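Pathogenicity island protein (Staphylococcus aureus subsp. aureus, PDB 3HL6) is of unknown function but is encoded on a pathogenicity island, probably a mobile one, of Staphylococcus aureus and forms a two-chain assembly. Local coordinates at residues V7-T12 and L18-G23; F35-D40 and M44-M49; L53-Y58 and M158-A163; Q185-N188 and E192-K195. All blocks are in the same frame, centred on the assembly; numbering follows the deposited sequence.

Contact 1 (V7-T12 and L18-G23); sequences VNEFET and LRYYTG
Arg19 reaches across to Glu9 and Phe10, and its chain can be followed outward from the helix. With CG anti to the backbone N (chi1 -174°) and every bond as far as NE extended, the side chain runs straight out, crossing those of Glu9 and Phe10 at about a right angle. Its CB rests 4.0 Å from CE2 of Phe10 and CD touches the same ring at CZ, so the aliphatic part serves as apolar packing. CD also comes within 3.3 Å of Glu9 OE1. At NE the polarity changes: this nitrogen forms a salt bridge with Glu77 of the second subunit, its strongest partner. NH1 turns back to Glu9 OE1 at 3.0 Å, a salt bridge whose hydrogen bond is weak and bent, at 126°. The carboxylate of Glu9 is shared, because Tyr20 OH donates to its other oxygen, OE2, over 2.5 Å, on the syn side but 30° out of the carboxylate plane. Arginine suits this place because its several N-H groups can serve two acids in different chains, and tyrosine because its rigid ring carries a hydroxyl far enough from the helix to reach OE2. This is a strand-loop-helix connection folded back on its own helix, at the subunit interface.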
loop_
_atom_site.group_PDB
_atom_site.type_symbol
_atom_site.label_atom_id
_atom_site.label_comp_id
_atom_site.label_asym_id
_atom_site.label_seq_id
_atom_site.Cartn_x
_atom_site.Cartn_y
_atom_site.Cartn_z
ATOM N N VAL B 7 13.022 11.628 3.226
ATOM C CA VAL B 7 13.776 10.528 2.615
ATOM C C VAL B 7 12.902 9.277 2.450
ATOM O O VAL B 7 12.112 8.941 3.337
ATOM C CB VAL B 7 15.030 10.162 3.478
ATOM C CG1 VAL B 7 15.488 8.744 3.201
ATOM C CG2 VAL B 7 16.166 11.125 3.206
ATOM N N ASN B 8 13.065 8.593 1.322
ATOM C CA ASN B 8 12.274 7.421 0.976
ATOM C C ASN B 8 12.431 6.245 1.922
ATOM O O ASN B 8 13.537 5.795 2.186
ATOM C CB ASN B 8 12.655 6.968 -0.430
ATOM C CG ASN B 8 11.647 7.400 -1.467
ATOM O OD1 ASN B 8 10.547 6.833 -1.546
ATOM N ND2 ASN B 8 11.994 8.423 -2.249
ATOM N N GLU B 9 11.316 5.729 2.424
ATOM C CA GLU B 9 11.352 4.579 3.333
ATOM C C GLU B 9 10.826 3.265 2.721
ATOM O O GLU B 9 10.794 2.242 3.402
ATOM C CB GLU B 9 10.630 4.887 4.655
ATOM C CG GLU B 9 10.888 6.278 5.174
ATOM C CD GLU B 9 9.828 6.755 6.156
ATOM O OE1 GLU B 9 8.719 6.148 6.231
ATOM O OE2 GLU B 9 10.114 7.762 6.850
ATOM N N PHE B 10 10.446 3.286 1.447
ATOM C CA PHE B 10 9.964 2.072 0.821
ATOM C C PHE B 10 10.478 1.977 -0.572
ATOM O O PHE B 10 11.011 2.921 -1.110
ATOM C CB PHE B 10 8.425 2.032 0.762
ATOM C CG PHE B 10 7.766 2.226 2.085
ATOM C CD1 PHE B 10 7.445 1.149 2.866
ATOM C CD2 PHE B 10 7.471 3.481 2.545
ATOM C CE1 PHE B 10 6.834 1.317 4.079
ATOM C CE2 PHE B 10 6.860 3.659 3.774
ATOM C CZ PHE B 10 6.532 2.577 4.531
ATOM N N GLU B 11 10.282 0.824 -1.170
ATOM C CA GLU B 11 10.650 0.648 -2.539
ATOM C C GLU B 11 9.843 1.546 -3.478
ATOM O O GLU B 11 10.310 1.886 -4.567
ATOM C CB GLU B 11 10.480 -0.818 -2.893
ATOM C CG GLU B 11 10.678 -1.115 -4.341
ATOM C CD GLU B 11 10.706 -2.619 -4.628
ATOM O OE1 GLU B 11 10.741 -3.432 -3.658
ATOM O OE2 GLU B 11 10.703 -2.967 -5.842
ATOM N N THR B 12 8.624 1.936 -3.079
ATOM C CA THR B 12 7.842 2.870 -3.913
ATOM C C THR B 12 7.616 4.197 -3.215
ATOM O O THR B 12 7.425 4.244 -2.000
ATOM C CB THR B 12 6.439 2.307 -4.346
ATOM O OG1 THR B 12 5.553 2.283 -3.214
ATOM C CG2 THR B 12 6.554 0.928 -4.957
ATOM N N LEU B 18 1.875 7.110 1.213
ATOM C CA LEU B 18 0.739 6.574 1.965
ATOM C C LEU B 18 1.029 6.689 3.452
ATOM O O LEU B 18 0.168 7.053 4.240
ATOM C CB LEU B 18 0.435 5.100 1.567
ATOM C CG LEU B 18 -0.864 4.424 2.072
ATOM C CD1 LEU B 18 -2.051 5.223 1.619
ATOM C CD2 LEU B 18 -1.032 2.941 1.607
ATOM N N ARG B 19 2.266 6.410 3.838
ATOM C CA ARG B 19 2.619 6.451 5.253
ATOM C C ARG B 19 2.593 7.865 5.845
ATOM O O ARG B 19 2.211 8.085 7.000
ATOM C CB ARG B 19 4.003 5.856 5.498
ATOM C CG ARG B 19 4.270 5.772 6.970
ATOM C CD ARG B 19 5.650 5.408 7.307
ATOM N NE ARG B 19 5.822 5.518 8.751
ATOM C CZ ARG B 19 6.591 6.418 9.362
ATOM N NH1 ARG B 19 7.298 7.296 8.650
ATOM N NH2 ARG B 19 6.655 6.426 10.685
ATOM N N TYR B 20 3.038 8.836 5.073
ATOM C CA TYR B 20 3.030 10.179 5.613
ATOM C C TYR B 20 1.615 10.693 5.561
ATOM O O TYR B 20 1.206 11.424 6.433
ATOM C CB TYR B 20 4.086 11.077 4.927
ATOM C CG TYR B 20 5.447 10.820 5.561
ATOM C CD1 TYR B 20 5.874 11.558 6.663
ATOM C CD2 TYR B 20 6.267 9.783 5.115
ATOM C CE1 TYR B 20 7.096 11.300 7.286
ATOM C CE2 TYR B 20 7.502 9.510 5.731
ATOM C CZ TYR B 20 7.906 10.276 6.825
ATOM O OH TYR B 20 9.121 10.027 7.462
ATOM N N TYR B 21 0.848 10.267 4.564
ATOM C CA TYR B 21 -0.497 10.781 4.425
ATOM C C TYR B 21 -1.326 10.465 5.653
ATOM O O TYR B 21 -1.982 11.328 6.225
ATOM C CB TYR B 21 -1.191 10.229 3.183
ATOM C CG TYR B 21 -2.634 10.647 3.126
ATOM C CD1 TYR B 21 -3.653 9.706 3.214
ATOM C CD2 TYR B 21 -2.985 11.976 3.022
ATOM C CE1 TYR B 21 -4.956 10.066 3.170
ATOM C CE2 TYR B 21 -4.293 12.350 2.986
ATOM C CZ TYR B 21 -5.281 11.367 3.057
ATOM O OH TYR B 21 -6.606 11.703 3.035
ATOM N N THR B 22 -1.294 9.217 6.075
ATOM C CA THR B 22 -1.948 8.880 7.303
ATOM C C THR B 22 -1.235 9.556 8.463
ATOM O O THR B 22 -1.862 10.141 9.332
ATOM C CB THR B 22 -1.945 7.378 7.498
ATOM O OG1 THR B 22 -0.584 6.950 7.650
ATOM C CG2 THR B 22 -2.576 6.702 6.292
ATOM N N GLY B 23 0.082 9.493 8.477
ATOM C CA GLY B 23 0.846 10.215 9.485
ATOM C C GLY B 23 0.374 11.643 9.744
ATOM O O GLY B 23 0.195 12.036 10.892
#

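Contact 2 (F35-D40 and M44-M49)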
loop_
_atom_site.group_PDB
_atom_site.type_symbol
_atom_site.label_atom_id
_atom_site.label_comp_id
_atom_site.label_asym_id
_atom_site.label_seq_id
_atom_site.Cartn_x
_atom_site.Cartn_y
_atom_site.Cartn_z
ATOM N N PHE B 35 5.876 19.198 1.380
ATOM C CA PHE B 35 7.146 18.503 1.313
ATOM C C PHE B 35 7.561 18.082 -0.082
ATOM O O PHE B 35 6.827 18.259 -1.037
ATOM C CB PHE B 35 7.187 17.333 2.305
ATOM C CG PHE B 35 6.156 16.289 2.057
ATOM C CD1 PHE B 35 4.878 16.420 2.574
ATOM C CD2 PHE B 35 6.457 15.174 1.307
ATOM C CE1 PHE B 35 3.923 15.443 2.356
ATOM C CE2 PHE B 35 5.502 14.200 1.091
ATOM C CZ PHE B 35 4.239 14.335 1.623
ATOM N N LYS B 36 8.780 17.574 -0.170
ATOM C CA LYS B 36 9.283 16.917 -1.359
ATOM C C LYS B 36 9.846 15.574 -0.926
ATOM O O LYS B 36 10.187 15.383 0.247
ATOM C CB LYS B 36 10.364 17.763 -2.032
ATOM C CG LYS B 36 10.030 19.243 -2.038
ATOM C CD LYS B 36 10.513 19.956 -3.311
ATOM C CE LYS B 36 12.055 19.988 -3.399
ATOM N NZ LYS B 36 12.555 21.120 -4.236
ATOM N N LEU B 37 9.908 14.641 -1.874
ATOM C CA LEU B 37 10.699 13.424 -1.717
ATOM C C LEU B 37 12.105 13.583 -2.274
ATOM O O LEU B 37 12.322 14.176 -3.338
ATOM C CB LEU B 37 10.021 12.238 -2.405
ATOM C CG LEU B 37 8.946 11.575 -1.565
ATOM C CD1 LEU B 37 9.497 11.251 -0.227
ATOM C CD2 LEU B 37 7.857 12.566 -1.367
ATOM N N TYR B 38 13.071 13.019 -1.574
ATOM C CA TYR B 38 14.413 13.081 -2.081
ATOM C C TYR B 38 14.633 12.250 -3.349
ATOM O O TYR B 38 14.368 11.058 -3.377
ATOM C CB TYR B 38 15.435 12.770 -0.994
ATOM C CG TYR B 38 16.771 13.297 -1.417
ATOM C CD1 TYR B 38 17.021 14.673 -1.438
ATOM C CD2 TYR B 38 17.762 12.430 -1.870
ATOM C CE1 TYR B 38 18.252 15.170 -1.870
ATOM C CE2 TYR B 38 18.990 12.908 -2.296
ATOM C CZ TYR B 38 19.224 14.276 -2.298
ATOM O OH TYR B 38 20.445 14.728 -2.730
ATOM N N ASN B 39 15.114 12.913 -4.402
ATOM C CA ASN B 39 15.410 12.287 -5.693
ATOM C C ASN B 39 14.161 11.646 -6.324
ATOM O O ASN B 39 14.182 10.520 -6.824
ATOM C CB ASN B 39 16.580 11.298 -5.561
ATOM C CG ASN B 39 17.884 11.803 -6.230
ATOM O OD1 ASN B 39 17.938 12.888 -6.812
ATOM N ND2 ASN B 39 18.932 10.995 -6.145
ATOM N N ASP B 40 13.066 12.391 -6.265
ATOM C CA ASP B 40 11.819 12.076 -6.927
ATOM C C ASP B 40 12.030 12.302 -8.399
ATOM O O ASP B 40 12.197 13.444 -8.812
ATOM C CB ASP B 40 10.776 13.076 -6.435
ATOM C CG ASP B 40 9.372 12.782 -6.937
ATOM O OD1 ASP B 40 9.202 11.919 -7.832
ATOM O OD2 ASP B 40 8.442 13.439 -6.414
ATOM N N MET B 44 7.986 16.250 -7.604
ATOM C CA MET B 44 6.681 16.778 -7.269
ATOM C C MET B 44 6.795 17.591 -6.003
ATOM O O MET B 44 7.627 17.293 -5.141
ATOM C CB MET B 44 5.665 15.646 -7.084
ATOM C CG MET B 44 5.279 14.949 -8.376
ATOM S SD MET B 44 4.424 13.399 -8.021
ATOM C CE MET B 44 4.099 12.738 -9.653
ATOM N N VAL B 45 5.955 18.612 -5.891
ATOM C CA VAL B 45 5.707 19.264 -4.614
ATOM C C VAL B 45 4.413 18.709 -4.000
ATOM O O VAL B 45 3.350 18.733 -4.630
ATOM C CB VAL B 45 5.608 20.799 -4.825
ATOM C CG1 VAL B 45 5.186 21.526 -3.538
ATOM C CG2 VAL B 45 6.930 21.336 -5.355
ATOM N N TYR B 46 4.500 18.198 -2.776
ATOM C CA TYR B 46 3.325 17.571 -2.146
ATOM C C TYR B 46 2.768 18.433 -1.039
ATOM O O TYR B 46 3.508 18.944 -0.211
ATOM C CB TYR B 46 3.663 16.196 -1.557
ATOM C CG TYR B 46 4.353 15.265 -2.521
ATOM C CD1 TYR B 46 5.744 15.276 -2.647
ATOM C CD2 TYR B 46 3.620 14.372 -3.314
ATOM C CE1 TYR B 46 6.383 14.423 -3.523
ATOM C CE2 TYR B 46 4.259 13.507 -4.198
ATOM C CZ TYR B 46 5.643 13.548 -4.301
ATOM O OH TYR B 46 6.306 12.704 -5.169
ATOM N N VAL B 47 1.449 18.567 -1.002
ATOM C CA VAL B 47 0.809 19.361 0.011
ATOM C C VAL B 47 -0.272 18.535 0.692
ATOM O O VAL B 47 -1.090 17.888 0.027
ATOM C CB VAL B 47 0.211 20.634 -0.600
ATOM C CG1 VAL B 47 -0.751 21.281 0.368
ATOM C CG2 VAL B 47 1.334 21.615 -1.000
ATOM N N MET B 48 -0.256 18.548 2.023
ATOM C CA MET B 48 -1.320 17.974 2.825
ATOM C C MET B 48 -2.139 19.107 3.353
ATOM O O MET B 48 -1.686 19.849 4.194
ATOM C CB MET B 48 -0.742 17.240 4.023
ATOM C CG MET B 48 -0.043 15.963 3.703
ATOM S SD MET B 48 -1.202 14.590 3.809
ATOM C CE MET B 48 -2.254 15.060 5.183
ATOM N N MET B 49 -3.363 19.243 2.899
ATOM C CA MET B 49 -4.182 20.298 3.424
ATOM C C MET B 49 -5.584 19.760 3.673
ATOM O O MET B 49 -6.214 19.211 2.786
ATOM C CB MET B 49 -4.197 21.451 2.435
ATOM C CG MET B 49 -4.971 22.662 2.887
ATOM S SD MET B 49 -4.637 24.039 1.779
ATOM C CE MET B 49 -2.868 23.882 1.545
HETATM O O HOH W 1 6.598 11.002 -7.754
#
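Tyr46 and Phe35 sit across from each other as an antiparallel hydrogen-bonded pair, with both side chains on the same face of the sheet. Two backbone bonds, Phe35 N to Tyr46 O and Tyr46 N to Phe35 O, each 2.9 Å, hold the pair in register. Their rings lie nearly parallel, with planes 19° apart, yet are slid so far that they barely overlap; what covers the face of Phe35 is instead CB of Tyr46, a CH-pi contact 3.8 Å from the ring centroid. Phe35 is brought there by its first torsion (chi1 61°), which lodges CG between the backbone N and the carbonyl carbon. At the rim of the Phe35 ring, CE1 meets Met48 CG. Leu37 crosses Tyr46 at about a right angle, its CD2 packing against CE1. The tyrosine ring then points its hydroxyl at Asp40, which comes from the opposite direction with its carboxylate nearly parallel to the ring plane (10° apart). Asp40 OD2 takes Tyr46 OH at 2.6 Å and Met44 N at 3.1 Å from opposite faces of its plane, and a water bridges Asp40 OD1 and Tyr46 OH. Aspartate fits because one buried oxygen can accept twice, while OD1 closes an Asx turn on Phe42 N. With the type II turn from Leu37 to Asp40, this is a beta hairpin whose connecting loop is fastened by a carboxylate.

Contact 3 (L53-Y58 and M158-A163)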
loop_
_atom_site.group_PDB
_atom_site.type_symbol
_atom_site.label_atom_id
_atom_site.label_comp_id
_atom_site.label_asym_id
_atom_site.label_seq_id
_atom_site.Cartn_x
_atom_site.Cartn_y
_atom_site.Cartn_z
ATOM N N LEU B 53 -4.211 14.983 0.138
ATOM C CA LEU B 53 -2.845 15.076 -0.379
ATOM C C LEU B 53 -2.946 15.573 -1.803
ATOM O O LEU B 53 -3.786 15.104 -2.554
ATOM C CB LEU B 53 -2.140 13.717 -0.313
ATOM C CG LEU B 53 -0.706 13.562 -0.862
ATOM C CD1 LEU B 53 0.295 14.496 -0.201
ATOM C CD2 LEU B 53 -0.215 12.143 -0.711
ATOM N N PHE B 54 -2.136 16.567 -2.157
ATOM C CA PHE B 54 -2.109 17.127 -3.515
ATOM C C PHE B 54 -0.678 17.103 -4.007
ATOM O O PHE B 54 0.257 17.023 -3.214
ATOM C CB PHE B 54 -2.619 18.579 -3.552
ATOM C CG PHE B 54 -4.029 18.735 -3.102
ATOM C CD1 PHE B 54 -5.074 18.573 -3.989
ATOM C CD2 PHE B 54 -4.311 19.018 -1.790
ATOM C CE1 PHE B 54 -6.352 18.691 -3.572
ATOM C CE2 PHE B 54 -5.588 19.149 -1.363
ATOM C CZ PHE B 54 -6.609 18.988 -2.242
ATOM N N SER B 55 -0.512 17.213 -5.314
ATOM C CA SER B 55 0.789 17.087 -5.902
ATOM C C SER B 55 0.818 17.789 -7.253
ATOM O O SER B 55 -0.191 17.839 -7.963
ATOM C CB SER B 55 1.139 15.624 -6.055
ATOM O OG SER B 55 2.020 15.488 -7.127
ATOM N N HIS B 56 1.964 18.380 -7.581
ATOM C CA HIS B 56 2.181 18.936 -8.915
ATOM C C HIS B 56 3.659 18.863 -9.190
ATOM O O HIS B 56 4.481 19.145 -8.317
ATOM C CB HIS B 56 1.636 20.379 -9.044
ATOM C CG HIS B 56 2.468 21.401 -8.346
ATOM N ND1 HIS B 56 2.146 21.901 -7.100
ATOM C CD2 HIS B 56 3.628 22.005 -8.706
ATOM C CE1 HIS B 56 3.075 22.760 -6.716
ATOM N NE2 HIS B 56 3.984 22.836 -7.672
ATOM N N VAL B 57 4.010 18.440 -10.390
ATOM C CA VAL B 57 5.417 18.470 -10.752
ATOM C C VAL B 57 5.806 19.924 -10.760
ATOM O O VAL B 57 4.994 20.815 -11.013
ATOM C CB VAL B 57 5.741 17.828 -12.125
ATOM C CG1 VAL B 57 5.268 16.389 -12.162
ATOM C CG2 VAL B 57 5.136 18.636 -13.255
ATOM N N TYR B 58 7.063 20.170 -10.451
ATOM C CA TYR B 58 7.494 21.519 -10.252
ATOM C C TYR B 58 7.828 22.122 -11.623
ATOM O O TYR B 58 8.552 21.526 -12.403
ATOM C CB TYR B 58 8.649 21.498 -9.273
ATOM C CG TYR B 58 9.634 22.603 -9.444
ATOM C CD1 TYR B 58 9.484 23.799 -8.749
ATOM C CD2 TYR B 58 10.728 22.446 -10.281
ATOM C CE1 TYR B 58 10.394 24.818 -8.896
ATOM C CE2 TYR B 58 11.638 23.448 -10.429
ATOM C CZ TYR B 58 11.467 24.633 -9.737
ATOM O OH TYR B 58 12.382 25.630 -9.901
ATOM N N MET B 158 -5.090 11.104 -12.026
ATOM C CA MET B 158 -4.803 9.701 -12.183
ATOM C C MET B 158 -3.404 9.425 -12.786
ATOM O O MET B 158 -2.703 8.536 -12.340
ATOM C CB MET B 158 -5.927 9.062 -12.988
ATOM C CG MET B 158 -5.917 7.602 -12.881
ATOM S SD MET B 158 -5.622 6.985 -14.519
ATOM C CE MET B 158 -6.992 5.782 -14.634
ATOM N N LEU B 159 -2.997 10.211 -13.776
ATOM C CA LEU B 159 -1.582 10.264 -14.195
ATOM C C LEU B 159 -0.665 10.498 -13.010
ATOM O O LEU B 159 0.308 9.792 -12.820
ATOM C CB LEU B 159 -1.363 11.342 -15.271
ATOM C CG LEU B 159 -1.933 11.007 -16.658
ATOM C CD1 LEU B 159 -1.920 12.214 -17.561
ATOM C CD2 LEU B 159 -1.154 9.859 -17.268
ATOM N N TYR B 160 -0.991 11.465 -12.174
ATOM C CA TYR B 160 -0.168 11.647 -10.990
ATOM C C TYR B 160 -0.066 10.397 -10.136
ATOM O O TYR B 160 0.984 10.119 -9.605
ATOM C CB TYR B 160 -0.633 12.833 -10.161
ATOM C CG TYR B 160 -0.026 14.101 -10.652
ATOM C CD1 TYR B 160 1.047 14.688 -9.987
ATOM C CD2 TYR B 160 -0.488 14.691 -11.801
ATOM C CE1 TYR B 160 1.617 15.850 -10.439
ATOM C CE2 TYR B 160 0.058 15.851 -12.264
ATOM C CZ TYR B 160 1.123 16.432 -11.588
ATOM O OH TYR B 160 1.665 17.611 -12.076
ATOM N N GLN B 161 -1.151 9.651 -9.987
ATOM C CA GLN B 161 -1.166 8.492 -9.097
ATOM C C GLN B 161 -0.293 7.359 -9.629
ATOM O O GLN B 161 0.486 6.764 -8.887
ATOM C CB GLN B 161 -2.603 8.004 -8.868
ATOM C CG GLN B 161 -3.434 8.972 -8.025
ATOM C CD GLN B 161 -4.938 8.637 -8.011
ATOM O OE1 GLN B 161 -5.482 8.089 -8.965
ATOM N NE2 GLN B 161 -5.587 8.952 -6.933
ATOM N N LEU B 162 -0.443 7.057 -10.914
ATOM C CA LEU B 162 0.489 6.184 -11.605
ATOM C C LEU B 162 1.943 6.618 -11.383
ATOM O O LEU B 162 2.796 5.786 -11.051
ATOM C CB LEU B 162 0.156 6.147 -13.095
ATOM C CG LEU B 162 -1.226 5.556 -13.325
ATOM C CD1 LEU B 162 -1.699 5.665 -14.761
ATOM C CD2 LEU B 162 -1.172 4.093 -12.881
ATOM N N ALA B 163 2.216 7.911 -11.507
ATOM C CA ALA B 163 3.605 8.377 -11.492
ATOM C C ALA B 163 4.317 7.992 -10.190
ATOM O O ALA B 163 5.521 7.701 -10.199
ATOM C CB ALA B 163 3.704 9.898 -11.740
#
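Tyr160 projects from its helix onto the strand at Ser55, His56 and Val57 and carries the helical side of the contact alone. The strand and helix run almost perpendicular, 87° between their directions, and their axes come no closer than 9.5 Å, a gap that a long, flat tyrosine spans well. Its chi1 of -86° directs the ring at the strand, and the edge of the ring, from CD1 to OH, meets Ser55 and Val57. Ser55, with OG anti to the backbone N (chi1 152°), meets that edge at CD1 over 3.1 Å; a small side chain is needed where the ring comes so near. Val57 straddles the phenol oxygen: both methyls, CG1 and CG2, lie 3.8 Å from Tyr160 OH, because its first torsion puts CG1 beside the backbone N and CG2 between N and the carbonyl carbon. A compact branched residue thus flanks the hydroxyl, while Val57 N lies in the ring plane and donates to OH at 3.0 Å, a nearly straight bond, although the position of that oxygen is less certain. His56 points the other way, so that its backbone and CB, not the imidazole, lie against the phenol end of Tyr160, and its ND1 bonds Ser67 OG. Around the contact, the Tyr160 ring stacks with Phe68 and also touches Leu70, both of strand 68-71. Leu177 and Thr181 of helix 171-184 pack against both Tyr160 and Val57, and Met44 of strand 44-49 borders Ser55 and Tyr160, so the tyrosine is wedged between the sheet and the helices laid against it.

Contact 4 (Q185-N188 and E192-K195)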
loop_
_atom_site.group_PDB
_atom_site.type_symbol
_atom_site.label_atom_id
_atom_site.label_comp_id
_atom_site.label_asym_id
_atom_site.label_seq_id
_atom_site.Cartn_x
_atom_site.Cartn_y
_atom_site.Cartn_z
ATOM N N GLN B 185 -2.304 25.059 -15.746
ATOM C CA GLN B 185 -2.083 26.322 -15.048
ATOM C C GLN B 185 -2.399 27.454 -16.017
ATOM O O GLN B 185 -1.626 27.720 -16.937
ATOM C CB GLN B 185 -0.633 26.449 -14.574
ATOM C CG GLN B 185 -0.065 25.215 -13.882
ATOM C CD GLN B 185 -0.921 24.756 -12.725
ATOM O OE1 GLN B 185 -1.427 25.574 -11.960
ATOM N NE2 GLN B 185 -1.095 23.440 -12.594
ATOM N N ASP B 186 -3.542 28.107 -15.860
ATOM C CA ASP B 186 -4.145 28.733 -17.047
ATOM C C ASP B 186 -3.377 29.915 -17.618
ATOM O O ASP B 186 -2.946 30.829 -16.889
ATOM C CB ASP B 186 -5.597 29.123 -16.802
ATOM C CG ASP B 186 -6.552 28.300 -17.635
ATOM O OD1 ASP B 186 -6.077 27.643 -18.609
ATOM O OD2 ASP B 186 -7.766 28.319 -17.309
ATOM N N GLU B 187 -3.213 29.881 -18.941
ATOM C CA GLU B 187 -2.967 31.085 -19.712
ATOM C C GLU B 187 -4.291 31.657 -20.231
ATOM O O GLU B 187 -4.295 32.446 -21.196
ATOM C CB GLU B 187 -2.063 30.771 -20.898
ATOM C CG GLU B 187 -0.776 30.051 -20.538
ATOM C CD GLU B 187 0.145 29.885 -21.739
ATOM O OE1 GLU B 187 -0.091 30.562 -22.775
ATOM O OE2 GLU B 187 1.106 29.083 -21.649
ATOM N N ASN B 188 -5.413 31.263 -19.578
ATOM C CA ASN B 188 -6.677 31.134 -20.320
ATOM C C ASN B 188 -6.362 30.480 -21.661
ATOM O O ASN B 188 -6.726 30.999 -22.721
ATOM C CB ASN B 188 -7.341 32.513 -20.529
ATOM C CG ASN B 188 -7.380 33.337 -19.239
ATOM O OD1 ASN B 188 -8.006 34.395 -19.181
ATOM N ND2 ASN B 188 -6.707 32.849 -18.203
ATOM N N GLU B 192 -3.879 27.857 -29.762
ATOM C CA GLU B 192 -2.488 27.705 -30.186
ATOM C C GLU B 192 -1.662 26.967 -29.136
ATOM O O GLU B 192 -0.797 26.147 -29.463
ATOM C CB GLU B 192 -1.860 29.075 -30.454
ATOM C CG GLU B 192 -2.567 29.907 -31.521
ATOM C CD GLU B 192 -2.945 29.094 -32.761
ATOM O OE1 GLU B 192 -2.303 28.047 -33.027
ATOM O OE2 GLU B 192 -3.895 29.500 -33.468
ATOM N N ASP B 193 -1.920 27.261 -27.871
ATOM C CA ASP B 193 -1.212 26.582 -26.809
ATOM C C ASP B 193 -1.644 25.125 -26.784
ATOM O O ASP B 193 -0.826 24.238 -26.566
ATOM C CB ASP B 193 -1.467 27.259 -25.459
ATOM C CG ASP B 193 -1.217 28.763 -25.502
ATOM O OD1 ASP B 193 -2.044 29.541 -24.969
ATOM O OD2 ASP B 193 -0.186 29.165 -26.089
ATOM N N TYR B 194 -2.928 24.870 -27.043
ATOM C CA TYR B 194 -3.384 23.497 -27.115
ATOM C C TYR B 194 -2.696 22.716 -28.235
ATOM O O TYR B 194 -2.279 21.590 -28.018
ATOM C CB TYR B 194 -4.909 23.348 -27.245
ATOM C CG TYR B 194 -5.215 21.944 -27.683
ATOM C CD1 TYR B 194 -5.163 20.892 -26.777
ATOM C CD2 TYR B 194 -5.432 21.651 -29.006
ATOM C CE1 TYR B 194 -5.376 19.592 -27.173
ATOM C CE2 TYR B 194 -5.639 20.357 -29.419
ATOM C CZ TYR B 194 -5.613 19.329 -28.499
ATOM O OH TYR B 194 -5.831 18.047 -28.918
ATOM N N LYS B 195 -2.598 23.278 -29.436
ATOM C CA LYS B 195 -2.038 22.491 -30.536
ATOM C C LYS B 195 -0.515 22.387 -30.484
ATOM O O LYS B 195 0.061 21.393 -30.934
ATOM C CB LYS B 195 -2.506 22.984 -31.912
ATOM C CG LYS B 195 -2.940 24.424 -31.967
ATOM C CD LYS B 195 -2.915 24.971 -33.395
ATOM C CE LYS B 195 -3.635 24.067 -34.377
ATOM N NZ LYS B 195 -3.273 24.403 -35.813
#
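Glu187 and Asp193 adopt the same kind of first torsion, chi1 -53° and -51°, each placing CG anti to the carbonyl carbon and beside the backbone N; the rest of the Glu187 chain is extended, which carries its carboxylate across to the helix. The setting is a helix-loop-helix connection, in which the loop leaving helix 171-184 passes the N-terminal turn of helix 191-208. Asp193 sits in the first turn of the second helix and its OD1 accepts from the backbone N of Thr190, the residue just before that helix. A bond from this third helical position back to the residue before the helix resembles one half of a capping box, and it explains the aspartate: a short acid here can fold back on the helix start, where the helix dipole would be expected to favour a negative charge. Glu187, by contrast, comes from the loop side, a flexible, charged residue suited to an exposed position, and the two side chains meet at a slant, with their carboxylate planes 57° apart. Both groups bring acceptors, and the closeness is therefore a meeting of like charges rather than a bond. The helix end probably eases the repulsion, and the proximity could raise the proton affinity of one of the acids. The nearest approach runs from Glu187 OE1 to Asp193 OD1, 3.1 Å, while Asp193 OD2 stands 3.6 Å from the same glutamate oxygen.

How the contacts relate
From the N terminus, contact 1 folds the loop after strand 4-6 back onto helix 13-30, enclosing the first turn or so of that helix, and contact 2 closes the hairpin of strands 33-37 and 44-49. Contact 3 closes much the longest loop, about a hundred residues, bringing helix 152-163 onto strand 52-57; contact 4 closes the turn between helices 171-184 and 191-208. All four follow in series, so none nests within or crosses another. Contacts 2 and 3 share neighbouring strands of one sheet, where backbone hydrogen bonds probably join Val45 to His56 and Val47 to Phe54, and Met44 reaches Ala163. Tyr21 of contact 1 packs on Met48 and Leu53. Contact 4 lies apart, about 34 Å from contact 1 between centres.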